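Local coordinates for phenazine biosynthesis protein, PhzF family (Bacillus anthracis, PDB 3EDN), which is of unestablished function but, as a PhzF-family protein with a diaminopimelate epimerase-like fold, may act in phenazine-type biosynthesis, at residues T77-L90 / I107-M121. Residues are numbered along the deposited sequence; the frame is centred on the assembly and turned at random.
Sequences TVGTIYALRERGLL and IQIGVNENGETFIKM. With SO4 (sulfate ion), chain D.
Ile119 packs against Val78, Ile81 and Tyr82 on the helix. With CG1 turned beside its own backbone N (chi1 -53°), it lays CG1 3.7 Å from Val78 O, while its CD1 meets Ile81 CG2 at 3.8 Å, the two side chains crossing at about a right angle. The CD1 methyl of Ile109 meets both Ile81 CG2 and Leu90 CD1. Further along, the methyl CE of Met121, present as selenomethionine, presses closely on Thr77 CG2, at 3.5 Å, and also reaches Val78 CG2. Toward the helix C-terminus the contact turns polar. In the modelled conformer of Glu86, Thr117 OG1 donates to its OE1 (2.8 Å) from above the carboxylate plane, and Thr117 O sits at the in-plane edge of the Tyr82 ring, 3.5 Å from CD1. A water joins Tyr82 OH to Thr117 N. Arg85, bent at chi2 (83°), lays one guanidinium face over Ile109 CG2, off-centre toward the rim; Glu86 and Arg85 each have a second conformer, so neither contact may be constant. Helix 74-86 thus packs on hairpin 103-111/117-122, the axis of 77-86 making 137° with that of 117-121. Strand 95-100 pairs with 103-111, strand 282-298 with 117-122, and Tyr82 reaches Tyr9 of strand 3-11, consistent with a diaminopimelate epimerase-like fold.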
ATOM      1  N   THR A  77      14.369   5.524  10.959  1.00  9.77           N
ATOM      2  CA  THR A  77      14.352   6.917  10.540  1.00  9.50           C
ATOM      3  C   THR A  77      15.759   7.506  10.507  1.00  9.46           C
ATOM      4  O   THR A  77      16.155   8.151   9.536  1.00  8.60           O
ATOM      5  CB  THR A  77      13.420   7.738  11.461  1.00  9.78           C
ATOM      6  OG1 THR A  77      12.089   7.196  11.367  1.00 11.40           O
ATOM      7  CG2 THR A  77      13.398   9.203  11.060  1.00  9.54           C
ATOM      8  N   VAL A  78      16.528   7.282  11.561  1.00  9.67           N
ATOM      9  CA  VAL A  78      17.916   7.723  11.562  1.00  9.75           C
ATOM     10  C   VAL A  78      18.700   7.162  10.366  1.00  9.46           C
ATOM     11  O   VAL A  78      19.327   7.922   9.630  1.00  8.76           O
ATOM     12  CB  VAL A  78      18.622   7.365  12.885  1.00 10.30           C
ATOM     13  CG1 VAL A  78      20.162   7.489  12.757  1.00 10.71           C
ATOM     14  CG2 VAL A  78      18.082   8.234  14.025  1.00 11.72           C
ATOM     15  N   GLY A  79      18.660   5.845  10.170  1.00  8.78           N
ATOM     16  CA  GLY A  79      19.405   5.263   9.062  1.00  9.98           C
ATOM     17  C   GLY A  79      18.930   5.773   7.711  1.00  9.20           C
ATOM     18  O   GLY A  79      19.734   6.077   6.815  1.00  9.23           O
ATOM     19  N   THR A  80      17.619   5.892   7.562  1.00  7.67           N
ATOM     20  CA  THR A  80      17.044   6.258   6.253  1.00  8.10           C
ATOM     21  C   THR A  80      17.322   7.712   5.895  1.00  8.64           C
ATOM     22  O   THR A  80      17.764   8.015   4.781  1.00  8.89           O
ATOM     23  CB  THR A  80      15.541   5.957   6.186  1.00  8.27           C
ATOM     24  OG1 THR A  80      15.328   4.554   6.399  1.00  9.04           O
ATOM     25  CG2 THR A  80      14.948   6.340   4.832  1.00  8.44           C
ATOM     26  N   ILE A  81      17.093   8.626   6.834  1.00  8.52           N
ATOM     27  CA  ILE A  81      17.381  10.021   6.538  1.00  8.77           C
ATOM     28  C   ILE A  81      18.886  10.224   6.353  1.00  8.15           C
ATOM     29  O   ILE A  81      19.303  10.977   5.484  1.00  9.19           O
ATOM     30  CB  ILE A  81      16.812  10.980   7.586  1.00  8.87           C
ATOM     31  CG1 ILE A  81      15.309  10.764   7.744  1.00  9.18           C
ATOM     32  CG2 ILE A  81      17.116  12.439   7.202  1.00  9.52           C
ATOM     33  CD1 ILE A  81      14.538  10.789   6.438  1.00 10.61           C
ATOM     34  N   TYR A  82      19.710   9.571   7.166  1.00  7.55           N
ATOM     35  CA  TYR A  82      21.150   9.651   6.944  1.00  8.28           C
ATOM     36  C   TYR A  82      21.505   9.218   5.503  1.00  8.13           C
ATOM     37  O   TYR A  82      22.285   9.883   4.804  1.00  9.78           O
ATOM     38  CB  TYR A  82      21.891   8.754   7.943  1.00  9.19           C
ATOM     39  CG  TYR A  82      23.382   8.793   7.732  1.00  9.33           C
ATOM     40  CD1 TYR A  82      24.189   9.704   8.413  1.00  9.57           C
ATOM     41  CD2 TYR A  82      23.984   7.945   6.808  1.00  8.91           C
ATOM     42  CE1 TYR A  82      25.557   9.756   8.195  1.00 10.19           C
ATOM     43  CE2 TYR A  82      25.362   7.979   6.596  1.00  9.57           C
ATOM     44  CZ  TYR A  82      26.133   8.890   7.283  1.00  9.58           C
ATOM     45  OH  TYR A  82      27.486   8.908   7.032  1.00 11.75           O
ATOM     46  N   ALA A  83      20.970   8.081   5.070  1.00  8.11           N
ATOM     47  CA  ALA A  83      21.271   7.595   3.727  1.00  8.34           C
ATOM     48  C   ALA A  83      20.796   8.569   2.651  1.00  8.56           C
ATOM     49  O   ALA A  83      21.537   8.886   1.711  1.00  9.82           O
ATOM     50  CB  ALA A  83      20.650   6.230   3.528  1.00  8.15           C
ATOM     51  N   LEU A  84      19.571   9.062   2.787  1.00  8.83           N
ATOM     52  CA  LEU A  84      19.078  10.037   1.800  1.00  9.11           C
ATOM     53  C   LEU A  84      19.970  11.265   1.744  1.00  9.67           C
ATOM     54  O   LEU A  84      20.327  11.745   0.668  1.00  9.68           O
ATOM     55  CB  LEU A  84      17.640  10.460   2.106  1.00  9.93           C
ATOM     56  CG  LEU A  84      16.545   9.408   1.970  1.00  9.04           C
ATOM     57  CD1 LEU A  84      15.248   9.862   2.597  1.00  8.34           C
ATOM     58  CD2 LEU A  84      16.298   9.111   0.484  1.00  8.94           C
ATOM     59  N   ARG A  85      20.325  11.790   2.905  1.00  8.98           N
ATOM     60  CA  ARG A  85      21.139  12.992   2.948  0.50  9.79           C
ATOM     61  C   ARG A  85      22.522  12.741   2.352  1.00 10.30           C
ATOM     62  O   ARG A  85      22.971  13.491   1.478  1.00 10.72           O
ATOM     63  CB  ARG A  85      21.230  13.500   4.392  0.50 10.53           C
ATOM     64  CG  ARG A  85      22.269  14.587   4.622  0.50 11.50           C
ATOM     65  CD  ARG A  85      21.763  15.974   4.260  0.50 13.73           C
ATOM     66  NE  ARG A  85      22.716  16.969   4.742  0.50 15.63           N
ATOM     67  CZ  ARG A  85      22.408  18.195   5.149  0.50 17.28           C
ATOM     68  NH1 ARG A  85      21.153  18.623   5.137  0.50 18.18           N
ATOM     69  NH2 ARG A  85      23.370  18.996   5.575  0.50 17.83           N
ATOM     70  N   GLU A  86      23.193  11.686   2.803  1.00 10.49           N
ATOM     71  CA  GLU A  86      24.558  11.439   2.382  0.50 11.20           C
ATOM     72  C   GLU A  86      24.654  11.071   0.908  1.00 10.64           C
ATOM     73  O   GLU A  86      25.701  11.242   0.296  1.00 11.36           O
ATOM     74  CB  GLU A  86      25.184  10.362   3.270  0.50 13.77           C
ATOM     75  CG  GLU A  86      25.409  10.853   4.689  0.50 16.02           C
ATOM     76  CD  GLU A  86      26.348  12.043   4.738  0.50 17.03           C
ATOM     77  OE1 GLU A  86      25.873  13.185   4.937  0.50 18.15           O
ATOM     78  OE2 GLU A  86      27.556  11.835   4.537  0.50 18.18           O
ATOM     79  N   ARG A  87      23.561  10.547   0.352  1.00 10.43           N
ATOM     80  CA  ARG A  87      23.536  10.148  -1.068  1.00 10.37           C
ATOM     81  C   ARG A  87      23.154  11.273  -2.014  1.00 10.59           C
ATOM     82  O   ARG A  87      23.152  11.075  -3.229  1.00 11.18           O
ATOM     83  CB  ARG A  87      22.583   8.968  -1.281  1.00 11.89           C
ATOM     84  CG  ARG A  87      23.119   7.730  -0.616  1.00 11.86           C
ATOM     85  CD  ARG A  87      22.254   6.481  -0.764  1.00 13.96           C
ATOM     86  NE  ARG A  87      23.109   5.378  -0.377  1.00 16.56           N
ATOM     87  CZ  ARG A  87      23.821   4.645  -1.233  1.00 15.78           C
ATOM     88  NH1 ARG A  87      23.681   4.815  -2.548  1.00 16.69           N
ATOM     89  NH2 ARG A  87      24.626   3.707  -0.761  1.00 17.68           N
ATOM     90  N   GLY A  88      22.816  12.440  -1.479  1.00  9.92           N
ATOM     91  CA  GLY A  88      22.385  13.560  -2.327  1.00 10.41           C
ATOM     92  C   GLY A  88      20.941  13.495  -2.777  1.00 10.26           C
ATOM     93  O   GLY A  88      20.575  14.042  -3.825  1.00 11.97           O
ATOM     94  N   LEU A  89      20.105  12.836  -1.973  1.00  9.39           N
ATOM     95  CA  LEU A  89      18.713  12.545  -2.340  1.00  9.40           C
ATOM     96  C   LEU A  89      17.701  13.447  -1.635  1.00 10.20           C
ATOM     97  O   LEU A  89      16.490  13.263  -1.822  1.00 10.73           O
ATOM     98  CB  LEU A  89      18.388  11.062  -2.063  1.00  9.52           C
ATOM     99  CG  LEU A  89      19.230  10.083  -2.890  1.00 10.19           C
ATOM    100  CD1 LEU A  89      19.012   8.642  -2.412  1.00 11.02           C
ATOM    101  CD2 LEU A  89      18.860  10.194  -4.368  1.00 12.21           C
ATOM    102  N   LEU A  90      18.204  14.412  -0.858  1.00 10.83           N
ATOM    103  CA  LEU A  90      17.360  15.395  -0.176  1.00 12.43           C
ATOM    104  C   LEU A  90      17.574  16.820  -0.690  1.00 14.50           C
ATOM    105  O   LEU A  90      18.600  17.120  -1.291  1.00 13.38           O
ATOM    106  CB  LEU A  90      17.672  15.396   1.326  1.00 13.15           C
ATOM    107  CG  LEU A  90      17.299  14.157   2.129  1.00 13.66           C
ATOM    108  CD1 LEU A  90      17.608  14.360   3.601  1.00 13.73           C
ATOM    109  CD2 LEU A  90      15.838  13.772   1.948  1.00 14.46           C
ATOM    110  N   ILE A 107      12.239  16.510  11.729  1.00 13.30           N
ATOM    111  CA  ILE A 107      13.587  15.960  11.824  1.00 12.91           C
ATOM    112  C   ILE A 107      14.599  17.060  11.611  1.00 12.79           C
ATOM    113  O   ILE A 107      14.416  17.893  10.723  1.00 14.52           O
ATOM    114  CB  ILE A 107      13.804  14.912  10.702  1.00 14.27           C
ATOM    115  CG1 ILE A 107      12.763  13.796  10.800  1.00 15.60           C
ATOM    116  CG2 ILE A 107      15.255  14.399  10.658  1.00 15.13           C
ATOM    117  CD1 ILE A 107      12.714  13.063  12.121  1.00 15.10           C
ATOM    118  N   GLN A 108      15.657  17.093  12.426  1.00 11.50           N
ATOM    119  CA  GLN A 108      16.759  18.026  12.199  1.00 12.75           C
ATOM    120  C   GLN A 108      17.952  17.264  11.670  1.00 13.20           C
ATOM    121  O   GLN A 108      18.244  16.168  12.118  1.00 14.41           O
ATOM    122  CB  GLN A 108      17.166  18.714  13.500  1.00 14.87           C
ATOM    123  CG  GLN A 108      16.005  19.139  14.350  1.00 17.88           C
ATOM    124  CD  GLN A 108      15.080  20.070  13.620  1.00 20.26           C
ATOM    125  OE1 GLN A 108      15.526  20.955  12.881  1.00 22.17           O
ATOM    126  NE2 GLN A 108      13.778  19.888  13.819  1.00 20.09           N
ATOM    127  N   ILE A 109      18.655  17.868  10.727  1.00 12.55           N
ATOM    128  CA  ILE A 109      19.828  17.262  10.140  1.00 13.73           C
ATOM    129  C   ILE A 109      21.001  18.171  10.439  1.00 15.15           C
ATOM    130  O   ILE A 109      20.997  19.350  10.056  1.00 15.85           O
ATOM    131  CB  ILE A 109      19.660  17.089   8.620  1.00 14.00           C
ATOM    132  CG1 ILE A 109      18.398  16.270   8.339  1.00 15.14           C
ATOM    133  CG2 ILE A 109      20.927  16.453   8.030  1.00 14.23           C
ATOM    134  CD1 ILE A 109      17.949  16.252   6.880  1.00 15.57           C
ATOM    135  N   GLY A 110      21.988  17.628  11.145  1.00 15.62           N
ATOM    136  CA  GLY A 110      23.119  18.425  11.592  1.00 16.83           C
ATOM    137  C   GLY A 110      24.419  17.698  11.325  1.00 18.11           C
ATOM    138  O   GLY A 110      24.426  16.631  10.724  1.00 17.46           O
ATOM    139  N   VAL A 111      25.521  18.295  11.752  1.00 20.67           N
ATOM    140  CA  VAL A 111      26.824  17.655  11.687  1.00 22.89           C
ATOM    141  C   VAL A 111      27.462  17.744  13.059  1.00 23.71           C
ATOM    142  O   VAL A 111      27.440  18.811  13.680  1.00 24.71           O
ATOM    143  CB  VAL A 111      27.749  18.344  10.671  1.00 23.25           C
ATOM    144  CG1 VAL A 111      27.120  18.348   9.289  1.00 24.19           C
ATOM    145  CG2 VAL A 111      28.077  19.773  11.126  1.00 24.35           C
ATOM    146  N   ASN A 112      28.014  16.634  13.545  1.00 23.51           N
ATOM    147  CA  ASN A 112      28.701  16.652  14.834  1.00 24.83           C
ATOM    148  C   ASN A 112      30.127  17.196  14.693  1.00 25.23           C
ATOM    149  O   ASN A 112      30.508  17.668  13.620  1.00 25.48           O
ATOM    150  CB  ASN A 112      28.669  15.278  15.513  1.00 25.27           C
ATOM    151  CG  ASN A 112      29.770  14.356  15.031  1.00 25.41           C
ATOM    152  OD1 ASN A 112      30.371  14.580  13.978  1.00 25.30           O
ATOM    153  ND2 ASN A 112      30.043  13.307  15.805  1.00 25.54           N
ATOM    154  N   GLU A 113      30.892  17.175  15.781  0.50 25.98           N
ATOM    155  CA  GLU A 113      32.240  17.737  15.759  0.50 26.50           C
ATOM    156  C   GLU A 113      33.117  17.019  14.737  0.50 26.98           C
ATOM    157  O   GLU A 113      33.959  17.641  14.079  0.50 27.41           O
ATOM    158  CB  GLU A 113      32.879  17.706  17.155  0.50 26.57           C
ATOM    159  CG  GLU A 113      32.835  16.353  17.858  0.50 26.56           C
ATOM    160  CD  GLU A 113      33.301  16.431  19.309  0.50 26.40           C
ATOM    161  OE1 GLU A 113      33.093  17.480  19.956  0.50 26.18           O
ATOM    162  OE2 GLU A 113      33.871  15.437  19.804  0.50 26.02           O
ATOM    163  N   ASN A 114      32.894  15.716  14.582  1.00 27.02           N
ATOM    164  CA  ASN A 114      33.755  14.898  13.728  1.00 26.92           C
ATOM    165  C   ASN A 114      33.373  14.974  12.248  1.00 25.82           C
ATOM    166  O   ASN A 114      33.972  14.302  11.403  1.00 25.49           O
ATOM    167  CB  ASN A 114      33.787  13.459  14.234  1.00 28.57           C
ATOM    168  CG  ASN A 114      34.393  13.352  15.616  1.00 29.95           C
ATOM    169  OD1 ASN A 114      35.302  14.111  15.967  1.00 31.16           O
ATOM    170  ND2 ASN A 114      33.888  12.419  16.417  1.00 30.44           N
ATOM    171  N   GLY A 115      32.387  15.812  11.944  1.00 24.23           N
ATOM    172  CA  GLY A 115      32.008  16.073  10.566  1.00 22.03           C
ATOM    173  C   GLY A 115      30.954  15.111  10.051  1.00 20.05           C
ATOM    174  O   GLY A 115      30.563  15.177   8.886  1.00 21.09           O
ATOM    175  N   GLU A 116      30.490  14.230  10.930  1.00 19.56           N
ATOM    176  CA  GLU A 116      29.475  13.225  10.613  0.50 18.28           C
ATOM    177  C   GLU A 116      28.064  13.810  10.672  1.00 17.00           C
ATOM    178  O   GLU A 116      27.740  14.536  11.613  1.00 18.35           O
ATOM    179  CB  GLU A 116      29.548  12.066  11.615  0.50 18.58           C
ATOM    180  CG  GLU A 116      30.912  11.404  11.787  0.50 18.86           C
ATOM    181  CD  GLU A 116      30.833  10.124  12.605  0.50 18.94           C
ATOM    182  OE1 GLU A 116      30.781  10.207  13.854  0.50 18.45           O
ATOM    183  OE2 GLU A 116      30.811   9.024  12.000  0.50 20.31           O
ATOM    184  N   THR A 117      27.227  13.471   9.701  1.00 14.69           N
ATOM    185  CA  THR A 117      25.841  13.890   9.709  1.00 14.23           C
ATOM    186  C   THR A 117      25.064  13.158  10.795  1.00 13.71           C
ATOM    187  O   THR A 117      25.152  11.929  10.923  1.00 12.31           O
ATOM    188  CB  THR A 117      25.191  13.658   8.341  1.00 15.19           C
ATOM    189  OG1 THR A 117      25.776  14.560   7.380  1.00 15.82           O
ATOM    190  CG2 THR A 117      23.688  13.892   8.412  1.00 15.01           C
ATOM    191  N   PHE A 118      24.338  13.932  11.597  1.00 12.48           N
ATOM    192  CA  PHE A 118      23.488  13.407  12.652  1.00 13.54           C
ATOM    193  C   PHE A 118      22.033  13.740  12.370  1.00 12.51           C
ATOM    194  O   PHE A 118      21.717  14.824  11.883  1.00 14.30           O
ATOM    195  CB  PHE A 118      23.911  14.029  13.996  1.00 15.25           C
ATOM    196  CG  PHE A 118      24.897  13.198  14.759  1.00 16.93           C
ATOM    197  CD1 PHE A 118      26.170  12.935  14.254  1.00 17.81           C
ATOM    198  CD2 PHE A 118      24.537  12.639  15.971  1.00 18.39           C
ATOM    199  CE1 PHE A 118      27.059  12.134  14.980  1.00 18.11           C
ATOM    200  CE2 PHE A 118      25.414  11.861  16.683  1.00 18.21           C
ATOM    201  CZ  PHE A 118      26.667  11.602  16.192  1.00 17.94           C
ATOM    202  N   ILE A 119      21.153  12.798  12.677  1.00 10.75           N
ATOM    203  CA  ILE A 119      19.712  12.939  12.463  1.00 10.28           C
ATOM    204  C   ILE A 119      19.068  12.990  13.845  1.00 10.43           C
ATOM    205  O   ILE A 119      19.242  12.056  14.645  1.00 10.73           O
ATOM    206  CB  ILE A 119      19.136  11.716  11.719  1.00  9.73           C
ATOM    207  CG1 ILE A 119      19.924  11.449  10.428  1.00 10.27           C
ATOM    208  CG2 ILE A 119      17.658  11.894  11.450  1.00  9.14           C
ATOM    209  CD1 ILE A 119      20.087  12.650   9.517  1.00 11.06           C
ATOM    210  N   LYS A 120      18.307  14.052  14.103  1.00  9.63           N
ATOM    211  CA  LYS A 120      17.780  14.338  15.442  1.00 11.02           C
ATOM    212  C   LYS A 120      16.263  14.314  15.408  1.00 10.63           C
ATOM    213  O   LYS A 120      15.650  14.867  14.498  1.00 11.33           O
ATOM    214  CB  LYS A 120      18.281  15.706  15.907  1.00 10.95           C
ATOM    215  CG  LYS A 120      17.875  16.098  17.321  1.00 12.61           C
ATOM    216  CD  LYS A 120      18.508  17.455  17.670  1.00 13.91           C
ATOM    217  CE  LYS A 120      18.061  17.958  19.028  1.00 15.21           C
ATOM    218  NZ  LYS A 120      18.619  19.329  19.290  1.00 18.08           N
HETATM  219  N   MSE A 121      15.643  13.683  16.399  1.00 11.15           N
HETATM  220  CA  MSE A 121      14.185  13.614  16.436  1.00 14.42           C
HETATM  221  C   MSE A 121      13.691  13.738  17.869  1.00 12.55           C
HETATM  222  O   MSE A 121      14.445  13.508  18.809  1.00 11.30           O
HETATM  223  CB  MSE A 121      13.668  12.322  15.799  1.00 17.21           C
HETATM  224  CG  MSE A 121      14.130  11.050  16.458  1.00 19.12           C
HETATM  225 SE   MSE A 121      14.121   9.523  15.192  0.75 21.55          SE
HETATM  226  CE  MSE A 121      15.197  10.343  13.805  1.00 22.87           C
TER
HETATM  227  S   SO4 D 301      26.778   3.065  -3.437  0.75 25.12           S
HETATM  228  O1  SO4 D 301      27.219   3.643  -2.176  0.75 25.49           O
HETATM  229  O2  SO4 D 301      26.841   4.055  -4.504  0.75 24.36           O
HETATM  230  O3  SO4 D 301      27.670   1.963  -3.797  0.75 25.59           O
HETATM  231  O4  SO4 D 301      25.417   2.566  -3.323  0.75 25.66           O
HETATM  232  O   HOH W   1      28.792  11.285   8.122  0.50 13.02           O